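Stress-induced protein 1 (Caenorhabditis elegans, PDB 4YE0) is a small heat shock protein, represented here by its alpha-crystallin domain, and probably binds unfolded proteins as a molecular chaperone. Local coordinates at residues A[13-22]-A[53-62]. Sequence-based numbering, arbitrary orientation.
Sequences FCVKLDVAAF and RSFTRQFTLP. With SO4 (sulfate ion), chain C; SO4 (sulfate ion), chain D.
Phe13 with Leu61 and Pro62, Val15 with Phe59, and Val19 and Phe22 with Phe55 make a sheet-on-sheet contact across the core of the alpha-crystallin domain, the immunoglobulin-like beta sandwich of small heat shock proteins. Strand 12-18 belongs to one sheet and strand 49-60 to the other; they run in nearly opposite directions, with Val15 CA and Phe59 CA 10.1 Å apart, a gap that these aromatic and branched apolar pairs suit. Both methyls of Val15 rest against the end of the Phe59 ring, CG1 lying 3.6 Å from CZ. With CG anti to its backbone N (chi1 -178°), Phe13 reaches over to Leu61 CD1, 3.6 Å from CE2, while CD1 and CE1 of the same ring meet Pro62. Beyond Val19 the chain makes a type I turn, and the ring of Phe22 receives the edge of Phe55 on its face, an offset edge-to-face pair with centroids 5.4 Å apart and planes at 62°. Leu27 touches both rings. Strand 49-60 also pairs with its counterpart in the second subunit, so the sheet runs on across the interface. At the polar end, Arg53 is long enough to bridge the gap: NH1 donates to a sulfate ion, probably from the crystallisation liquor, while NH2 donates to Ala21 O at 3.1 Å, nearly in line with the carbonyl bond but bent at the donor (142°), and NE adds a weak bond to the same oxygen at 3.4 Å.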
ATOM      1  N   PHE A  13      -9.463  20.724 -13.500  1.00 56.74           N
ATOM      2  CA  PHE A  13      -8.569  20.183 -12.489  1.00 55.00           C
ATOM      3  C   PHE A  13      -8.579  18.675 -12.677  1.00 57.30           C
ATOM      4  O   PHE A  13      -9.622  18.092 -12.966  1.00 57.87           O
ATOM      5  CB  PHE A  13      -9.063  20.543 -11.090  1.00 45.97           C
ATOM      6  CG  PHE A  13      -8.161  20.068  -9.989  1.00 54.07           C
ATOM      7  CD1 PHE A  13      -7.026  20.789  -9.650  1.00 52.20           C
ATOM      8  CD2 PHE A  13      -8.448  18.902  -9.290  1.00 54.35           C
ATOM      9  CE1 PHE A  13      -6.190  20.355  -8.636  1.00 53.20           C
ATOM     10  CE2 PHE A  13      -7.616  18.465  -8.275  1.00 53.99           C
ATOM     11  CZ  PHE A  13      -6.486  19.194  -7.946  1.00 54.08           C
ATOM     12  N   CYS A  14      -7.422  18.043 -12.531  1.00 60.20           N
ATOM     13  CA  CYS A  14      -7.338  16.602 -12.703  1.00 59.17           C
ATOM     14  C   CYS A  14      -6.279  16.011 -11.790  1.00 57.97           C
ATOM     15  O   CYS A  14      -5.197  16.570 -11.634  1.00 60.72           O
ATOM     16  CB  CYS A  14      -7.036  16.248 -14.159  1.00 61.86           C
ATOM     17  SG  CYS A  14      -7.717  14.655 -14.672  1.00 73.86           S
ATOM     18  N   VAL A  15      -6.618  14.889 -11.171  1.00 58.62           N
ATOM     19  CA  VAL A  15      -5.672  14.113 -10.396  1.00 53.74           C
ATOM     20  C   VAL A  15      -5.743  12.680 -10.912  1.00 53.76           C
ATOM     21  O   VAL A  15      -6.807  12.224 -11.331  1.00 50.32           O
ATOM     22  CB  VAL A  15      -6.006  14.175  -8.893  1.00 57.47           C
ATOM     23  CG1 VAL A  15      -5.192  13.159  -8.114  1.00 60.19           C
ATOM     24  CG2 VAL A  15      -5.745  15.573  -8.358  1.00 60.25           C
ATOM     25  N   LYS A  16      -4.608  11.987 -10.903  1.00 54.04           N
ATOM     26  CA  LYS A  16      -4.553  10.578 -11.286  1.00 55.52           C
ATOM     27  C   LYS A  16      -3.767   9.783 -10.253  1.00 52.43           C
ATOM     28  O   LYS A  16      -2.632  10.138  -9.942  1.00 52.81           O
ATOM     29  CB  LYS A  16      -3.910  10.423 -12.663  1.00 58.30           C
ATOM     30  CG  LYS A  16      -4.881  10.606 -13.815  1.00 60.07           C
ATOM     31  CD  LYS A  16      -4.208  10.346 -15.156  1.00 68.03           C
ATOM     32  CE  LYS A  16      -5.223  10.123 -16.269  1.00 73.97           C
ATOM     33  NZ  LYS A  16      -5.738  11.406 -16.822  1.00 80.30           N
ATOM     34  N   LEU A  17      -4.374   8.717  -9.732  1.00 50.66           N
ATOM     35  CA  LEU A  17      -3.757   7.883  -8.697  1.00 50.91           C
ATOM     36  C   LEU A  17      -3.558   6.453  -9.181  1.00 49.10           C
ATOM     37  O   LEU A  17      -4.349   5.943  -9.975  1.00 50.54           O
ATOM     38  CB  LEU A  17      -4.633   7.817  -7.438  1.00 52.58           C
ATOM     39  CG  LEU A  17      -5.126   9.090  -6.754  1.00 57.40           C
ATOM     40  CD1 LEU A  17      -3.966  10.033  -6.483  1.00 62.85           C
ATOM     41  CD2 LEU A  17      -6.213   9.772  -7.576  1.00 56.55           C
ATOM     42  N   ASP A  18      -2.510   5.812  -8.667  1.00 53.78           N
ATOM     43  CA  ASP A  18      -2.286   4.385  -8.867  1.00 58.00           C
ATOM     44  C   ASP A  18      -3.054   3.644  -7.777  1.00 57.38           C
ATOM     45  O   ASP A  18      -2.711   3.718  -6.598  1.00 58.97           O
ATOM     46  CB  ASP A  18      -0.793   4.051  -8.798  1.00 61.69           C
ATOM     47  CG  ASP A  18      -0.487   2.610  -9.194  1.00 65.77           C
ATOM     48  OD1 ASP A  18       0.702   2.302  -9.418  1.00 74.02           O
ATOM     49  OD2 ASP A  18      -1.424   1.786  -9.285  1.00 62.04           O
ATOM     50  N   VAL A  19      -4.083   2.917  -8.196  1.00 54.16           N
ATOM     51  CA  VAL A  19      -5.077   2.361  -7.292  1.00 52.81           C
ATOM     52  C   VAL A  19      -5.262   0.846  -7.535  1.00 53.98           C
ATOM     53  O   VAL A  19      -6.186   0.220  -7.008  1.00 50.49           O
ATOM     54  CB  VAL A  19      -6.365   3.225  -7.440  1.00 50.65           C
ATOM     55  CG1 VAL A  19      -7.647   2.421  -7.525  1.00 51.61           C
ATOM     56  CG2 VAL A  19      -6.429   4.270  -6.333  1.00 46.43           C
ATOM     57  N   ALA A  20      -4.324   0.254  -8.274  1.00 55.88           N
ATOM     58  CA  ALA A  20      -4.445  -1.126  -8.754  1.00 58.90           C
ATOM     59  C   ALA A  20      -4.335  -2.191  -7.661  1.00 55.82           C
ATOM     60  O   ALA A  20      -4.824  -3.306  -7.835  1.00 59.93           O
ATOM     61  CB  ALA A  20      -3.403  -1.388  -9.832  1.00 62.90           C
ATOM     62  N   ALA A  21      -3.702  -1.856  -6.539  1.00 53.41           N
ATOM     63  CA  ALA A  21      -3.537  -2.807  -5.437  1.00 50.50           C
ATOM     64  C   ALA A  21      -4.837  -3.070  -4.678  1.00 48.68           C
ATOM     65  O   ALA A  21      -4.867  -3.912  -3.780  1.00 50.05           O
ATOM     66  CB  ALA A  21      -2.467  -2.314  -4.472  1.00 52.26           C
ATOM     67  N   PHE A  22      -5.901  -2.349  -5.030  1.00 48.14           N
ATOM     68  CA  PHE A  22      -7.176  -2.449  -4.326  1.00 46.12           C
ATOM     69  C   PHE A  22      -8.306  -2.743  -5.287  1.00 48.09           C
ATOM     70  O   PHE A  22      -8.268  -2.342  -6.448  1.00 50.73           O
ATOM     71  CB  PHE A  22      -7.469  -1.140  -3.592  1.00 42.24           C
ATOM     72  CG  PHE A  22      -6.440  -0.795  -2.566  1.00 40.83           C
ATOM     73  CD1 PHE A  22      -5.261  -0.169  -2.938  1.00 39.39           C
ATOM     74  CD2 PHE A  22      -6.629  -1.136  -1.235  1.00 40.39           C
ATOM     75  CE1 PHE A  22      -4.292   0.123  -1.998  1.00 40.26           C
ATOM     76  CE2 PHE A  22      -5.665  -0.840  -0.289  1.00 37.78           C
ATOM     77  CZ  PHE A  22      -4.498  -0.210  -0.669  1.00 39.10           C
ATOM     78  N   ARG A  53      -3.643  -4.027   3.830  1.00 40.95           N
ATOM     79  CA  ARG A  53      -3.083  -2.903   3.080  1.00 43.02           C
ATOM     80  C   ARG A  53      -3.987  -1.705   3.247  1.00 40.11           C
ATOM     81  O   ARG A  53      -5.194  -1.850   3.410  1.00 41.31           O
ATOM     82  CB  ARG A  53      -3.018  -3.208   1.587  1.00 49.67           C
ATOM     83  CG  ARG A  53      -1.873  -4.090   1.148  1.00 54.23           C
ATOM     84  CD  ARG A  53      -1.731  -4.040  -0.367  1.00 57.36           C
ATOM     85  NE  ARG A  53      -2.895  -4.568  -1.078  1.00 54.40           N
ATOM     86  CZ  ARG A  53      -3.179  -5.863  -1.204  1.00 52.24           C
ATOM     87  NH1 ARG A  53      -2.408  -6.789  -0.647  1.00 56.27           N
ATOM     88  NH2 ARG A  53      -4.254  -6.246  -1.884  1.00 46.12           N
ATOM     89  N   SER A  54      -3.399  -0.520   3.157  1.00 41.54           N
ATOM     90  CA  SER A  54      -4.121   0.714   3.399  1.00 43.31           C
ATOM     91  C   SER A  54      -3.398   1.879   2.767  1.00 41.52           C
ATOM     92  O   SER A  54      -2.170   1.872   2.649  1.00 44.20           O
ATOM     93  CB  SER A  54      -4.234   0.976   4.901  1.00 49.83           C
ATOM     94  OG  SER A  54      -5.243   0.181   5.488  1.00 58.03           O
ATOM     95  N   PHE A  55      -4.168   2.880   2.360  1.00 41.85           N
ATOM     96  CA  PHE A  55      -3.605   4.182   2.049  1.00 42.11           C
ATOM     97  C   PHE A  55      -4.668   5.257   2.211  1.00 41.62           C
ATOM     98  O   PHE A  55      -5.867   4.990   2.112  1.00 41.45           O
ATOM     99  CB  PHE A  55      -2.975   4.218   0.646  1.00 41.59           C
ATOM    100  CG  PHE A  55      -3.936   4.570  -0.455  1.00 45.69           C
ATOM    101  CD1 PHE A  55      -4.613   3.574  -1.149  1.00 43.64           C
ATOM    102  CD2 PHE A  55      -4.152   5.897  -0.813  1.00 48.11           C
ATOM    103  CE1 PHE A  55      -5.495   3.896  -2.168  1.00 44.55           C
ATOM    104  CE2 PHE A  55      -5.034   6.222  -1.829  1.00 48.74           C
ATOM    105  CZ  PHE A  55      -5.706   5.220  -2.509  1.00 45.04           C
ATOM    106  N   THR A  56      -4.206   6.467   2.495  1.00 42.58           N
ATOM    107  CA  THR A  56      -5.062   7.632   2.557  1.00 41.35           C
ATOM    108  C   THR A  56      -4.318   8.771   1.879  1.00 42.26           C
ATOM    109  O   THR A  56      -3.192   9.096   2.253  1.00 47.95           O
ATOM    110  CB  THR A  56      -5.402   8.005   4.010  1.00 43.02           C
ATOM    111  OG1 THR A  56      -5.905   6.854   4.691  1.00 41.93           O
ATOM    112  CG2 THR A  56      -6.449   9.120   4.060  1.00 40.76           C
ATOM    113  N   ARG A  57      -4.941   9.351   0.860  1.00 42.33           N
ATOM    114  CA  ARG A  57      -4.377  10.488   0.146  1.00 42.41           C
ATOM    115  C   ARG A  57      -5.361  11.631   0.280  1.00 39.57           C
ATOM    116  O   ARG A  57      -6.557  11.463   0.047  1.00 36.84           O
ATOM    117  CB  ARG A  57      -4.167  10.144  -1.326  1.00 48.18           C
ATOM    118  CG  ARG A  57      -3.630  11.284  -2.183  1.00 55.43           C
ATOM    119  CD  ARG A  57      -2.124  11.458  -2.062  1.00 61.99           C
ATOM    120  NE  ARG A  57      -1.386  10.255  -2.442  1.00 68.01           N
ATOM    121  CZ  ARG A  57      -0.058  10.159  -2.459  1.00 72.29           C
ATOM    122  NH1 ARG A  57       0.516   9.016  -2.812  1.00 79.04           N
ATOM    123  NH2 ARG A  57       0.705  11.194  -2.131  1.00 72.98           N
ATOM    124  N   GLN A  58      -4.855  12.795   0.663  1.00 39.14           N
ATOM    125  CA  GLN A  58      -5.705  13.948   0.871  1.00 38.94           C
ATOM    126  C   GLN A  58      -5.073  15.191   0.278  1.00 38.20           C
ATOM    127  O   GLN A  58      -3.865  15.391   0.385  1.00 45.60           O
ATOM    128  CB  GLN A  58      -5.960  14.130   2.363  1.00 40.69           C
ATOM    129  CG  GLN A  58      -6.882  15.281   2.709  1.00 44.74           C
ATOM    130  CD  GLN A  58      -7.195  15.321   4.190  1.00 54.52           C
ATOM    131  OE1 GLN A  58      -7.921  14.470   4.700  1.00 49.96           O
ATOM    132  NE2 GLN A  58      -6.637  16.304   4.892  1.00 63.18           N
ATOM    133  N   PHE A  59      -5.892  16.017  -0.364  1.00 37.79           N
ATOM    134  CA  PHE A  59      -5.446  17.331  -0.817  1.00 41.56           C
ATOM    135  C   PHE A  59      -6.590  18.324  -0.894  1.00 39.01           C
ATOM    136  O   PHE A  59      -7.767  17.953  -0.895  1.00 41.39           O
ATOM    137  CB  PHE A  59      -4.709  17.248  -2.159  1.00 49.68           C
ATOM    138  CG  PHE A  59      -5.263  16.222  -3.093  1.00 53.20           C
ATOM    139  CD1 PHE A  59      -6.298  16.539  -3.954  1.00 58.36           C
ATOM    140  CD2 PHE A  59      -4.743  14.936  -3.115  1.00 61.50           C
ATOM    141  CE1 PHE A  59      -6.810  15.591  -4.819  1.00 59.56           C
ATOM    142  CE2 PHE A  59      -5.249  13.982  -3.978  1.00 62.64           C
ATOM    143  CZ  PHE A  59      -6.286  14.310  -4.830  1.00 61.52           C
ATOM    144  N   THR A  60      -6.223  19.598  -0.930  1.00 43.79           N
ATOM    145  CA  THR A  60      -7.182  20.683  -0.961  1.00 46.58           C
ATOM    146  C   THR A  60      -7.311  21.153  -2.398  1.00 46.00           C
ATOM    147  O   THR A  60      -6.325  21.539  -3.020  1.00 49.96           O
ATOM    148  CB  THR A  60      -6.730  21.851  -0.066  1.00 48.62           C
ATOM    149  OG1 THR A  60      -6.532  21.379   1.274  1.00 55.25           O
ATOM    150  CG2 THR A  60      -7.770  22.964  -0.057  1.00 42.55           C
ATOM    151  N   LEU A  61      -8.531  21.083  -2.923  1.00 45.91           N
ATOM    152  CA  LEU A  61      -8.840  21.585  -4.256  1.00 42.44           C
ATOM    153  C   LEU A  61      -8.731  23.103  -4.276  1.00 47.10           C
ATOM    154  O   LEU A  61      -9.014  23.758  -3.269  1.00 49.88           O
ATOM    155  CB  LEU A  61     -10.266  21.184  -4.660  1.00 38.66           C
ATOM    156  CG  LEU A  61     -10.542  19.801  -5.267  1.00 39.74           C
ATOM    157  CD1 LEU A  61      -9.363  18.841  -5.193  1.00 42.35           C
ATOM    158  CD2 LEU A  61     -11.777  19.185  -4.625  1.00 40.79           C
ATOM    159  N   PRO A  62      -8.307  23.670  -5.420  1.00 46.29           N
ATOM    160  CA  PRO A  62      -8.372  25.116  -5.607  1.00 45.71           C
ATOM    161  C   PRO A  62      -9.779  25.670  -5.387  1.00 49.05           C
ATOM    162  O   PRO A  62     -10.769  24.946  -5.548  1.00 47.14           O
ATOM    163  CB  PRO A  62      -7.954  25.303  -7.066  1.00 44.13           C
ATOM    164  CG  PRO A  62      -7.083  24.136  -7.371  1.00 43.41           C
ATOM    165  CD  PRO A  62      -7.529  23.005  -6.483  1.00 44.76           C
TER
HETATM  166  S   SO4 C 901      -3.386 -10.224  -0.505  1.00 66.01           S
HETATM  167  O1  SO4 C 901      -4.639 -10.466  -1.260  1.00 74.25           O
HETATM  168  O2  SO4 C 901      -3.654  -9.255   0.577  1.00 67.89           O
HETATM  169  O3  SO4 C 901      -2.346  -9.679  -1.409  1.00 65.14           O
HETATM  170  O4  SO4 C 901      -2.913 -11.495   0.088  1.00 55.51           O
HETATM  171  S   SO4 D 201       4.117   9.886  -0.969  1.00 79.90           S
HETATM  172  O1  SO4 D 201       3.448  10.989  -1.693  1.00 73.52           O
HETATM  173  O2  SO4 D 201       5.383  10.379  -0.377  1.00 86.48           O
HETATM  174  O3  SO4 D 201       4.404   8.779  -1.910  1.00 80.31           O
HETATM  175  O4  SO4 D 201       3.237   9.399   0.114  1.00 71.15           O